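Local coordinates for protein alpha-galacturonidase (Bacillus subtilis, PDB 3FEF) that hydrolyses alpha-1,4-linked galacturonate oligomers to release alpha-D-galacturonate, depending on NAD+ and a manganese ion, at residues D94-L97 with P98-C101; R225-S228 with A229-E233; K299-R302 with A303-R306; M347-Q350 with G351-L354; D427-Q430 with L431-M435. One frame throughout, in Å; residues are numbered along the deposited sequence.

Contact 1: D94-L97 with P98-C101; sequences DVHL and PERC
H96 (chi1 -66°) and E99 (chi1 -59°) share one first torsion, each CG lying opposite its carbonyl carbon and next to its backbone N; with one turn between them, this sends both side chains out the same way, side by side. They meet where helix 88-96, in the NAD-binding Rossmann-type part of the enzyme, passes into a helical turn with i to i+3 bonding. H96 ND1 donates to E99 OE2 at 2.9 Å, a His-carboxylate hydrogen bond. Ring and carboxylate stand almost perpendicular, at 87°, and ND1 reaches the oxygen from above the carboxylate plane. Histidine suits the place because it has a second polar atom: NE2 is hydrogen-bonded to the backbone N of I295, which together with E99 fixes the rotation of the ring, while V95 CG1 lies over one face. A water bridges the same carboxylate to the main chain, 2.6 Å from E99 OE2 and 3.0 Å from V95 O.

P98 has no N-H to continue the helical pattern toward D94 O. Its CD instead packs 3.6 Å from D94 O, and that carbonyl is served by the side chain of Q105. On the neighbouring flank L97 and R100 also run together, with L97 CD1 3.8 Å from R100 NH1; the aliphatic leucine covers part of one guanidinium face, while the charge finds its partner in D434 of helix 425-435. The turn is pinned by E99 N to H96 O and, one residue on, by R100 N to L97 O, each 3.0 Å.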
loop_
_atom_site.group_PDB
_atom_site.type_symbol
_atom_site.label_atom_id
_atom_site.label_comp_id
_atom_site.label_asym_id
_atom_site.label_seq_id
_atom_site.Cartn_x
_atom_site.Cartn_y
_atom_site.Cartn_z
ATOM N N ASP A 94 -14.964 28.281 21.877
ATOM C CA ASP A 94 -14.002 27.761 20.887
ATOM C C ASP A 94 -12.917 28.806 20.596
ATOM O O ASP A 94 -11.728 28.546 20.709
ATOM C CB ASP A 94 -14.685 27.437 19.547
ATOM C CG ASP A 94 -15.760 26.376 19.660
ATOM O OD1 ASP A 94 -15.811 25.682 20.690
ATOM O OD2 ASP A 94 -16.553 26.227 18.703
ATOM N N VAL A 95 -13.347 29.993 20.208
ATOM C CA VAL A 95 -12.438 30.988 19.660
ATOM C C VAL A 95 -11.703 31.839 20.699
ATOM O O VAL A 95 -10.558 32.193 20.484
ATOM C CB VAL A 95 -13.173 31.890 18.636
ATOM C CG1 VAL A 95 -12.218 32.883 18.001
ATOM C CG2 VAL A 95 -13.840 31.015 17.562
ATOM N N HIS A 96 -12.332 32.167 21.822
ATOM C CA HIS A 96 -11.720 33.154 22.735
ATOM C C HIS A 96 -11.127 32.641 24.052
ATOM O O HIS A 96 -10.149 33.211 24.564
ATOM C CB HIS A 96 -12.675 34.337 22.989
ATOM C CG HIS A 96 -12.931 35.160 21.768
ATOM N ND1 HIS A 96 -11.978 35.996 21.226
ATOM C CD2 HIS A 96 -14.014 35.245 20.958
ATOM C CE1 HIS A 96 -12.470 36.578 20.147
ATOM N NE2 HIS A 96 -13.705 36.140 19.963
ATOM N N LEU A 97 -11.671 31.557 24.585
ATOM C CA LEU A 97 -11.149 31.042 25.855
ATOM C C LEU A 97 -9.638 30.749 25.822
ATOM O O LEU A 97 -8.926 31.045 26.753
ATOM C CB LEU A 97 -11.937 29.813 26.316
ATOM C CG LEU A 97 -11.652 29.412 27.766
ATOM C CD1 LEU A 97 -11.891 30.597 28.733
ATOM C CD2 LEU A 97 -12.494 28.206 28.176
ATOM N N PRO A 98 -9.132 30.159 24.739
ATOM C CA PRO A 98 -7.698 29.837 24.827
ATOM C C PRO A 98 -6.780 31.051 24.986
ATOM O O PRO A 98 -5.584 30.892 25.237
ATOM C CB PRO A 98 -7.426 29.137 23.495
ATOM C CG PRO A 98 -8.772 28.538 23.132
ATOM C CD PRO A 98 -9.759 29.595 23.531
ATOM N N GLU A 99 -7.332 32.250 24.829
ATOM C CA GLU A 99 -6.546 33.484 24.950
ATOM C C GLU A 99 -6.056 33.684 26.372
ATOM O O GLU A 99 -5.053 34.355 26.599
ATOM C CB GLU A 99 -7.355 34.710 24.502
ATOM C CG GLU A 99 -7.829 34.624 23.057
ATOM C CD GLU A 99 -8.678 35.814 22.610
ATOM O OE1 GLU A 99 -8.992 36.708 23.442
ATOM O OE2 GLU A 99 -9.049 35.838 21.412
ATOM N N ARG A 100 -6.771 33.108 27.331
ATOM C CA ARG A 100 -6.319 33.127 28.717
ATOM C C ARG A 100 -5.009 32.370 28.878
ATOM O O ARG A 100 -4.281 32.601 29.832
ATOM C CB ARG A 100 -7.356 32.471 29.606
ATOM C CG ARG A 100 -7.160 30.971 29.742
ATOM C CD ARG A 100 -8.197 30.447 30.688
ATOM N NE ARG A 100 -8.119 29.013 30.878
ATOM C CZ ARG A 100 -9.122 28.292 31.351
ATOM N NH1 ARG A 100 -10.259 28.891 31.674
ATOM N NH2 ARG A 100 -8.991 26.983 31.502
ATOM N N CYS A 101 -4.717 31.454 27.956
ATOM C CA CYS A 101 -3.423 30.760 27.959
ATOM C C CYS A 101 -2.481 31.299 26.901
ATOM O O CYS A 101 -1.472 30.670 26.598
ATOM C CB CYS A 101 -3.598 29.270 27.706
ATOM S SG CYS A 101 -4.636 28.461 28.912
HETATM O O HOH W 1 -8.501 34.167 19.556
#

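Contact 2: R225-S228 with A229-E233; sequences REFS and AHYGE
The ring of Y231 turns its edge toward the face of F227 in an offset edge-to-face pair, one turn apart (i to i+4) near the C-terminal end of helix 220-231. The centroids are 5.3 Å apart and the planes make 68°; the nearest atoms are F227 CE1 and Y231 CE2, at 3.6 Å. The edge of the tyrosine also passes F227's own carbonyl, with Y231 CD2 3.4 Å from F227 O, and one of its faces carries H230 ND1, which is displaced toward the rim. Y236 adds a third aromatic, meeting Y231 edge-to-face and touching F227 as well.

F227 carries its ring opposite the backbone N (chi1 -163°), while Y231 keeps CG beside its N (chi1 -62°); these two settings swing the rings toward each other along one flank of the helix. Phenylalanine suits the inner position, where its wholly apolar ring packs on L178 and M182 of helix 171-187. Tyrosine suits the half-covered one, since its ring joins the cluster while OH hydrogen-bonds E185 of the same helix. S228 is small enough to be buried against F256 of helix 253-262, and its OG is satisfied by E260.

Regular i to i+4 backbone bonds hold the spacing: A229 N to R225 O, H230 N to E226 O at 2.9 Å, and, between the two residues that carry the rings, Y231 N to F227 O at 3.1 Å.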
loop_
_atom_site.group_PDB
_atom_site.type_symbol
_atom_site.label_atom_id
_atom_site.label_comp_id
_atom_site.label_asym_id
_atom_site.label_seq_id
_atom_site.Cartn_x
_atom_site.Cartn_y
_atom_site.Cartn_z
ATOM N N ARG A 225 6.736 33.920 -8.193
ATOM C CA ARG A 225 7.978 34.101 -7.463
ATOM C C ARG A 225 8.454 35.569 -7.543
ATOM O O ARG A 225 8.803 36.162 -6.524
ATOM C CB ARG A 225 9.062 33.116 -7.932
ATOM C CG ARG A 225 10.450 33.403 -7.330
ATOM C CD ARG A 225 11.364 32.169 -7.268
ATOM N NE ARG A 225 11.056 31.129 -8.255
ATOM C CZ ARG A 225 11.012 31.317 -9.577
ATOM N NH1 ARG A 225 10.737 30.293 -10.377
ATOM N NH2 ARG A 225 11.236 32.525 -10.108
ATOM N N GLU A 226 8.425 36.156 -8.737
ATOM C CA GLU A 226 8.757 37.588 -8.900
ATOM C C GLU A 226 7.799 38.467 -8.136
ATOM O O GLU A 226 8.194 39.383 -7.415
ATOM C CB GLU A 226 8.748 37.988 -10.383
ATOM C CG GLU A 226 10.005 37.522 -11.114
ATOM C CD GLU A 226 9.757 37.177 -12.568
ATOM O OE1 GLU A 226 8.794 37.707 -13.152
ATOM O OE2 GLU A 226 10.526 36.378 -13.138
ATOM N N PHE A 227 6.519 38.169 -8.322
ATOM C CA PHE A 227 5.434 38.841 -7.658
ATOM C C PHE A 227 5.643 38.860 -6.148
ATOM O O PHE A 227 5.437 39.870 -5.484
ATOM C CB PHE A 227 4.165 38.062 -7.988
ATOM C CG PHE A 227 2.917 38.808 -7.731
ATOM C CD1 PHE A 227 2.739 40.069 -8.266
ATOM C CD2 PHE A 227 1.892 38.222 -6.993
ATOM C CE1 PHE A 227 1.580 40.754 -8.046
ATOM C CE2 PHE A 227 0.714 38.894 -6.765
ATOM C CZ PHE A 227 0.551 40.170 -7.294
ATOM N N SER A 228 6.049 37.715 -5.610
ATOM C CA SER A 228 6.261 37.570 -4.189
ATOM C C SER A 228 7.481 38.352 -3.713
ATOM O O SER A 228 7.487 38.878 -2.601
ATOM C CB SER A 228 6.442 36.098 -3.835
ATOM O OG SER A 228 6.872 35.986 -2.489
ATOM N N ALA A 229 8.519 38.420 -4.546
ATOM C CA ALA A 229 9.723 39.148 -4.167
ATOM C C ALA A 229 9.421 40.632 -4.150
ATOM O O ALA A 229 9.924 41.366 -3.314
ATOM C CB ALA A 229 10.862 38.858 -5.115
ATOM N N HIS A 230 8.577 41.073 -5.069
ATOM C CA HIS A 230 8.276 42.477 -5.136
ATOM C C HIS A 230 7.324 42.980 -4.048
ATOM O O HIS A 230 7.494 44.086 -3.548
ATOM C CB HIS A 230 7.761 42.862 -6.524
ATOM C CG HIS A 230 7.958 44.307 -6.839
ATOM N ND1 HIS A 230 6.911 45.203 -6.920
ATOM C CD2 HIS A 230 9.087 45.027 -7.046
ATOM C CE1 HIS A 230 7.386 46.409 -7.182
ATOM N NE2 HIS A 230 8.703 46.329 -7.263
ATOM N N TYR A 231 6.330 42.185 -3.671
ATOM C CA TYR A 231 5.323 42.652 -2.710
ATOM C C TYR A 231 5.349 41.933 -1.376
ATOM O O TYR A 231 4.436 42.083 -0.566
ATOM C CB TYR A 231 3.923 42.530 -3.311
ATOM C CG TYR A 231 3.713 43.377 -4.538
ATOM C CD1 TYR A 231 3.538 44.753 -4.428
ATOM C CD2 TYR A 231 3.687 42.807 -5.806
ATOM C CE1 TYR A 231 3.337 45.544 -5.549
ATOM C CE2 TYR A 231 3.496 43.585 -6.933
ATOM C CZ TYR A 231 3.322 44.958 -6.794
ATOM O OH TYR A 231 3.119 45.746 -7.901
ATOM N N GLY A 232 6.383 41.138 -1.161
ATOM C CA GLY A 232 6.546 40.380 0.075
ATOM C C GLY A 232 6.484 41.231 1.327
ATOM O O GLY A 232 5.824 40.860 2.304
ATOM N N GLU A 233 7.171 42.372 1.304
ATOM C CA GLU A 233 7.200 43.290 2.444
ATOM C C GLU A 233 5.919 44.101 2.528
ATOM O O GLU A 233 5.248 44.115 3.554
ATOM C CB GLU A 233 8.396 44.240 2.336
ATOM C CG GLU A 233 9.713 43.520 2.124
ATOM C CD GLU A 233 10.159 42.766 3.360
ATOM O OE1 GLU A 233 10.069 43.341 4.470
ATOM O OE2 GLU A 233 10.595 41.601 3.227
#

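Contact 3: K299-R302 with A303-R306; sequences KQDR and AEKR
From K299 O to A303 N and onward the backbone is regular alpha-helix, within helix 295-314. Four i to i+4 bonds span the eight residues: A303 N to K299 O, E304 N to Q300 O, K305 N to D301 O, and R306 N to R302 O at 2.8 Å. A303 N also makes a weak bond to Q300 O.

D301 and K305, one turn apart, join their charged ends. K305 bends at its last torsion (chi4 59°), carrying NZ to 3.1 Å from D301 OD2 in a salt bridge made on the syn side of that oxygen, 24° out of the carboxylate plane. The other oxygen has an acidic neighbour, D301 OD1 lying 3.4 Å from E304 OE1 with the carboxylates almost perpendicular. K305 probably eases this negative crowding.

R302 and R306 lie side by side, guanidinium planes 12° apart but offset, so that R302 CG stands 3.4 Å above the centre of the R306 group. R302 CD and R306 NH1 are 3.0 Å apart, shorter than normal contact, and the exact positions are doubtful. R302 NE and R306 NH2, both donors, lie 3.3 Å apart without a bond; stacking of the chains must offset a probably unfavourable charge pairing. Arginine suits this flank: its methylenes pack while its charge stays at the surface.

At the start K299 forms salt bridges with D89 and E92 of helix 88-96, and K299 and R302 both pack on L88. At the other end K305 and R306 touch Q16, in the probable NAD-binding region between strand 6-11 and helix 18-28.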
loop_
_atom_site.group_PDB
_atom_site.type_symbol
_atom_site.label_atom_id
_atom_site.label_comp_id
_atom_site.label_asym_id
_atom_site.label_seq_id
_atom_site.Cartn_x
_atom_site.Cartn_y
_atom_site.Cartn_z
ATOM N N LYS A 299 -21.767 37.690 15.615
ATOM C CA LYS A 299 -23.082 37.971 16.184
ATOM C C LYS A 299 -23.672 39.187 15.488
ATOM O O LYS A 299 -24.832 39.170 15.066
ATOM C CB LYS A 299 -23.009 38.149 17.699
ATOM C CG LYS A 299 -22.789 36.824 18.412
ATOM C CD LYS A 299 -22.785 36.959 19.922
ATOM C CE LYS A 299 -22.867 35.578 20.556
ATOM N NZ LYS A 299 -22.270 35.561 21.927
ATOM N N GLN A 300 -22.843 40.210 15.315
ATOM C CA GLN A 300 -23.237 41.401 14.578
ATOM C C GLN A 300 -23.657 41.050 13.148
ATOM O O GLN A 300 -24.748 41.406 12.704
ATOM C CB GLN A 300 -22.093 42.418 14.548
ATOM C CG GLN A 300 -22.409 43.655 13.742
ATOM C CD GLN A 300 -21.319 44.715 13.833
ATOM O OE1 GLN A 300 -21.363 45.731 13.126
ATOM N NE2 GLN A 300 -20.329 44.485 14.706
ATOM N N ASP A 301 -22.787 40.346 12.431
ATOM C CA ASP A 301 -23.101 39.971 11.060
ATOM C C ASP A 301 -24.440 39.255 10.992
ATOM O O ASP A 301 -25.251 39.509 10.105
ATOM C CB ASP A 301 -22.018 39.073 10.473
ATOM C CG ASP A 301 -22.146 38.930 8.977
ATOM O OD1 ASP A 301 -22.413 39.953 8.306
ATOM O OD2 ASP A 301 -21.993 37.801 8.469
ATOM N N ARG A 302 -24.671 38.356 11.939
ATOM C CA ARG A 302 -25.897 37.589 11.926
ATOM C C ARG A 302 -27.105 38.504 12.085
ATOM O O ARG A 302 -28.153 38.274 11.478
ATOM C CB ARG A 302 -25.901 36.542 13.033
ATOM C CG ARG A 302 -27.260 35.892 13.189
ATOM C CD ARG A 302 -27.437 35.328 14.574
ATOM N NE ARG A 302 -26.939 33.960 14.693
ATOM C CZ ARG A 302 -26.646 33.378 15.855
ATOM N NH1 ARG A 302 -26.779 34.064 16.986
ATOM N NH2 ARG A 302 -26.207 32.125 15.887
ATOM N N ALA A 303 -26.956 39.529 12.916
ATOM C CA ALA A 303 -28.064 40.437 13.214
ATOM C C ALA A 303 -28.390 41.317 12.005
ATOM O O ALA A 303 -29.549 41.499 11.670
ATOM C CB ALA A 303 -27.761 41.293 14.455
ATOM N N GLU A 304 -27.376 41.841 11.331
ATOM C CA GLU A 304 -27.657 42.593 10.119
ATOM C C GLU A 304 -28.143 41.700 8.960
ATOM O O GLU A 304 -28.880 42.164 8.090
ATOM C CB GLU A 304 -26.475 43.495 9.721
ATOM C CG GLU A 304 -25.290 42.793 9.100
ATOM C CD GLU A 304 -24.011 43.622 9.212
ATOM O OE1 GLU A 304 -22.987 43.242 8.593
ATOM O OE2 GLU A 304 -24.033 44.653 9.926
ATOM N N LYS A 305 -27.753 40.422 8.951
ATOM C CA LYS A 305 -28.326 39.477 7.987
ATOM C C LYS A 305 -29.795 39.199 8.313
ATOM O O LYS A 305 -30.626 39.039 7.420
ATOM C CB LYS A 305 -27.537 38.157 7.939
ATOM C CG LYS A 305 -26.256 38.195 7.105
ATOM C CD LYS A 305 -25.573 36.827 7.095
ATOM C CE LYS A 305 -24.665 36.644 5.870
ATOM N NZ LYS A 305 -23.579 37.675 5.777
ATOM N N ARG A 306 -30.112 39.129 9.601
ATOM C CA ARG A 306 -31.499 38.962 10.018
ATOM C C ARG A 306 -32.369 40.119 9.560
ATOM O O ARG A 306 -33.510 39.911 9.141
ATOM C CB ARG A 306 -31.601 38.776 11.530
ATOM C CG ARG A 306 -31.731 37.326 11.887
ATOM C CD ARG A 306 -31.045 36.987 13.180
ATOM N NE ARG A 306 -30.781 35.553 13.227
ATOM C CZ ARG A 306 -30.403 34.901 14.317
ATOM N NH1 ARG A 306 -30.250 35.558 15.462
ATOM N NH2 ARG A 306 -30.187 33.592 14.262
#

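Contact 4: M347-Q350 with G351-L354; sequences MPNQ and GQVL
N349 lays its side-chain amide across the bend that follows strand 341-348, with OD1 held between two backbone N-H groups. V353 N donates to N349 OD1 at 3.1 Å and G351 N at 3.3 Å, and they arrive from opposite faces of the amide plane, G351 from well above it. The other end of the amide is used too: N349 ND2 donates to V353 O at 3.2 Å, in the carbonyl plane, and also bonds P357 O. Asparagine is apt here because a short side chain with both a donor and an acceptor can match the N-H and C=O of one residue, V353.

A second amide works from the opposite end of the bend. Q352 bends sharply at chi2 (-95°), turning its head back toward the strand, where Q352 OE1 accepts a nearly straight bond (175°) from Q350 N at 2.9 Å and Q352 NE2 donates to P348 O at 3.0 Å. Main-chain groups at and just past the strand's end are thereby paired. G351 sits at phi 119°, a backbone shape in which a beta carbon would press on Q350 O; glycine has none.

L377 of a second subunit packs on Q350 and Q352, placing the bend at an assembly interface, while strand 361-369 lines it within the chain. The bond from G351 N to N349 OD1 defines an Asx turn, here opening the connection between antiparallel strands 341-348 and 361-369.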
loop_
_atom_site.group_PDB
_atom_site.type_symbol
_atom_site.label_atom_id
_atom_site.label_comp_id
_atom_site.label_asym_id
_atom_site.label_seq_id
_atom_site.Cartn_x
_atom_site.Cartn_y
_atom_site.Cartn_z
HETATM N N MSE A 347 -12.618 14.981 -0.657
HETATM C CA MSE A 347 -13.019 13.591 -0.729
HETATM C C MSE A 347 -11.981 12.685 -0.076
HETATM O O MSE A 347 -10.821 13.049 0.030
HETATM C CB MSE A 347 -13.107 13.177 -2.188
HETATM C CG MSE A 347 -14.320 13.725 -2.857
HETATM SE SE MSE A 347 -14.479 12.884 -4.574
HETATM C CE MSE A 347 -15.695 11.467 -3.966
ATOM N N PRO A 348 -12.391 11.469 0.295
ATOM C CA PRO A 348 -11.443 10.484 0.829
ATOM C C PRO A 348 -10.243 10.289 -0.104
ATOM O O PRO A 348 -10.405 10.155 -1.321
ATOM C CB PRO A 348 -12.257 9.187 0.892
ATOM C CG PRO A 348 -13.766 9.635 0.912
ATOM C CD PRO A 348 -13.745 10.917 0.067
ATOM N N ASN A 349 -9.050 10.240 0.474
ATOM C CA ASN A 349 -7.814 10.030 -0.285
ATOM C C ASN A 349 -7.697 8.581 -0.730
ATOM O O ASN A 349 -7.734 7.673 0.089
ATOM C CB ASN A 349 -6.611 10.401 0.605
ATOM C CG ASN A 349 -5.280 10.495 -0.168
ATOM O OD1 ASN A 349 -5.254 10.820 -1.343
ATOM N ND2 ASN A 349 -4.162 10.260 0.536
ATOM N N GLN A 350 -7.538 8.372 -2.034
ATOM C CA GLN A 350 -7.280 7.060 -2.585
ATOM C C GLN A 350 -6.052 7.155 -3.487
ATOM O O GLN A 350 -5.910 6.392 -4.424
ATOM C CB GLN A 350 -8.481 6.579 -3.384
ATOM C CG GLN A 350 -9.748 6.444 -2.565
ATOM C CD GLN A 350 -9.630 5.363 -1.520
ATOM O OE1 GLN A 350 -10.107 5.506 -0.392
ATOM N NE2 GLN A 350 -8.985 4.267 -1.884
ATOM N N GLY A 351 -5.179 8.111 -3.193
ATOM C CA GLY A 351 -3.959 8.295 -3.955
ATOM C C GLY A 351 -3.848 9.642 -4.644
ATOM O O GLY A 351 -2.818 9.939 -5.241
ATOM N N GLN A 352 -4.897 10.462 -4.596
ATOM C CA GLN A 352 -4.855 11.727 -5.339
ATOM C C GLN A 352 -3.893 12.716 -4.685
ATOM O O GLN A 352 -3.489 13.695 -5.299
ATOM C CB GLN A 352 -6.255 12.364 -5.524
ATOM C CG GLN A 352 -7.006 12.785 -4.258
ATOM C CD GLN A 352 -7.974 11.701 -3.776
ATOM O OE1 GLN A 352 -7.722 10.528 -3.964
ATOM N NE2 GLN A 352 -9.073 12.105 -3.141
ATOM N N VAL A 353 -3.585 12.493 -3.419
ATOM C CA VAL A 353 -2.479 13.224 -2.798
ATOM C C VAL A 353 -1.500 12.209 -2.263
ATOM O O VAL A 353 -1.870 11.352 -1.458
ATOM C CB VAL A 353 -2.887 14.157 -1.654
ATOM C CG1 VAL A 353 -1.616 14.764 -1.028
ATOM C CG2 VAL A 353 -3.833 15.307 -2.162
ATOM N N LEU A 354 -0.256 12.305 -2.718
ATOM C CA LEU A 354 0.794 11.341 -2.335
ATOM C C LEU A 354 1.251 11.466 -0.889
ATOM O O LEU A 354 1.347 12.572 -0.370
ATOM C CB LEU A 354 2.030 11.499 -3.258
ATOM C CG LEU A 354 1.881 11.038 -4.707
ATOM C CD1 LEU A 354 3.219 11.131 -5.537
ATOM C CD2 LEU A 354 1.330 9.620 -4.714
#

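Contact 5: D427-Q430 with L431-M435; sequences DAEQ and LFNDM
Q430 and D434 stand one turn apart on helix 425-435, the last helix of the modelled chain, and are linked i to i+4 through their side chains as well as their backbones. Q430 NE2 donates to D434 OD1 at 3.3 Å, a weak bond with a bent N-H angle of 145°. The glutamine gets there by placing CG opposite its backbone N (chi1 -175°) and then folding at chi2 (69°), which brings its amide across the aspartate, crossing it rather than lying alongside. The other aspartate oxygen, OD2, forms a salt bridge with R100, which probably helps to orient the carboxylate. Aspartate therefore suits a position with two donors nearby.

The main chain follows the alpha-helical i to i+4 pattern. D427 O accepts from L431 N at 2.8 Å, A428 O from F432 N at 2.7 Å, and E429 O and Q430 O from N433 N and D434 N. N433 ND2 also comes to 3.2 Å from E429 O, but the angle is too poor for a hydrogen bond; the asparagine instead runs beside E429, its ND2 3.9 Å from E429 CG.

The apolar members face inward. A428 is small enough to approach L416 of helix 408-417, F432 meets F415 edge-to-face and also touches F412, and L431 touches both F415 and P98. M435, present as selenomethionine, packs on P113 and I117 of helix 112-136. On the helix itself the inward phenylalanine starts close to the main chain, with F432 CB 3.2 Å from A428 O.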
loop_
_atom_site.group_PDB
_atom_site.type_symbol
_atom_site.label_atom_id
_atom_site.label_comp_id
_atom_site.label_asym_id
_atom_site.label_seq_id
_atom_site.Cartn_x
_atom_site.Cartn_y
_atom_site.Cartn_z
ATOM N N ASP A 427 -1.937 23.031 31.928
ATOM C CA ASP A 427 -2.708 24.165 31.446
ATOM C C ASP A 427 -3.606 23.698 30.298
ATOM O O ASP A 427 -4.786 24.045 30.238
ATOM C CB ASP A 427 -1.791 25.288 30.971
ATOM C CG ASP A 427 -0.896 25.820 32.079
ATOM O OD1 ASP A 427 -1.319 25.774 33.255
ATOM O OD2 ASP A 427 0.230 26.295 31.773
ATOM N N ALA A 428 -3.057 22.889 29.394
ATOM C CA ALA A 428 -3.851 22.433 28.254
ATOM C C ALA A 428 -5.023 21.542 28.684
ATOM O O ALA A 428 -6.136 21.626 28.132
ATOM C CB ALA A 428 -2.981 21.736 27.244
ATOM N N GLU A 429 -4.788 20.697 29.682
ATOM C CA GLU A 429 -5.841 19.795 30.143
ATOM C C GLU A 429 -6.959 20.604 30.758
ATOM O O GLU A 429 -8.129 20.309 30.580
ATOM C CB GLU A 429 -5.293 18.794 31.161
ATOM C CG GLU A 429 -6.245 17.667 31.496
ATOM C CD GLU A 429 -5.526 16.470 32.126
ATOM O OE1 GLU A 429 -4.458 16.670 32.768
ATOM O OE2 GLU A 429 -6.024 15.331 31.970
ATOM N N GLN A 430 -6.586 21.633 31.496
ATOM C CA GLN A 430 -7.577 22.484 32.128
ATOM C C GLN A 430 -8.346 23.285 31.064
ATOM O O GLN A 430 -9.584 23.307 31.051
ATOM C CB GLN A 430 -6.912 23.400 33.155
ATOM C CG GLN A 430 -7.907 24.230 33.952
ATOM C CD GLN A 430 -8.737 23.375 34.890
ATOM O OE1 GLN A 430 -8.200 22.741 35.791
ATOM N NE2 GLN A 430 -10.054 23.349 34.676
ATOM N N LEU A 431 -7.616 23.925 30.159
ATOM C CA LEU A 431 -8.255 24.579 29.009
ATOM C C LEU A 431 -9.203 23.618 28.276
ATOM O O LEU A 431 -10.363 23.936 28.052
ATOM C CB LEU A 431 -7.196 25.139 28.042
ATOM C CG LEU A 431 -7.731 25.769 26.744
ATOM C CD1 LEU A 431 -8.660 26.908 27.068
ATOM C CD2 LEU A 431 -6.589 26.253 25.879
ATOM N N PHE A 432 -8.710 22.436 27.919
ATOM C CA PHE A 432 -9.508 21.474 27.160
ATOM C C PHE A 432 -10.814 21.121 27.881
ATOM O O PHE A 432 -11.885 21.174 27.291
ATOM C CB PHE A 432 -8.671 20.218 26.877
ATOM C CG PHE A 432 -9.426 19.086 26.185
ATOM C CD1 PHE A 432 -9.621 19.090 24.817
ATOM C CD2 PHE A 432 -9.863 17.980 26.909
ATOM C CE1 PHE A 432 -10.279 18.030 24.181
ATOM C CE2 PHE A 432 -10.533 16.921 26.285
ATOM C CZ PHE A 432 -10.738 16.942 24.928
ATOM N N ASN A 433 -10.726 20.750 29.151
ATOM C CA ASN A 433 -11.927 20.438 29.937
ATOM C C ASN A 433 -12.911 21.608 30.046
ATOM O O ASN A 433 -14.121 21.413 29.984
ATOM C CB ASN A 433 -11.541 19.943 31.332
ATOM C CG ASN A 433 -10.843 18.590 31.295
ATOM O OD1 ASN A 433 -11.057 17.793 30.378
ATOM N ND2 ASN A 433 -10.010 18.326 32.296
ATOM N N ASP A 434 -12.391 22.822 30.197
ATOM C CA ASP A 434 -13.247 24.007 30.252
ATOM C C ASP A 434 -14.014 24.192 28.945
ATOM O O ASP A 434 -15.187 24.579 28.951
ATOM C CB ASP A 434 -12.428 25.256 30.568
ATOM C CG ASP A 434 -11.975 25.307 32.018
ATOM O OD1 ASP A 434 -12.565 24.577 32.833
ATOM O OD2 ASP A 434 -11.027 26.058 32.355
HETATM N N MSE A 435 -13.350 23.903 27.829
HETATM C CA MSE A 435 -13.944 24.087 26.510
HETATM C C MSE A 435 -14.980 23.012 26.210
HETATM O O MSE A 435 -15.940 23.252 25.484
HETATM C CB MSE A 435 -12.858 24.103 25.416
HETATM C CG MSE A 435 -11.966 25.317 25.479
HETATM SE SE MSE A 435 -10.564 25.285 24.144
HETATM C CE MSE A 435 -11.601 25.844 22.573
#

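In the fold
All five contacts are local turns of one continuous chain; they follow in series, so none nests within or crosses another, and none closes a long loop. Contact 1 lies where helix 88-96 of the Rossmann-type part gives way to loop. Contact 2 falls near the C-terminal end of helix 220-231, and contact 3 lies within helix 295-314, its nearest atoms about 8 Å from contact 1. Contact 4 turns the chain out of strand 341-348, on the opposite side of the chain's centre from contact 3. Contact 5 returns to contact 1, with centres about 10 Å apart, tying helix 425-435 to the loop after helix 88-96, and M435 packs against D94.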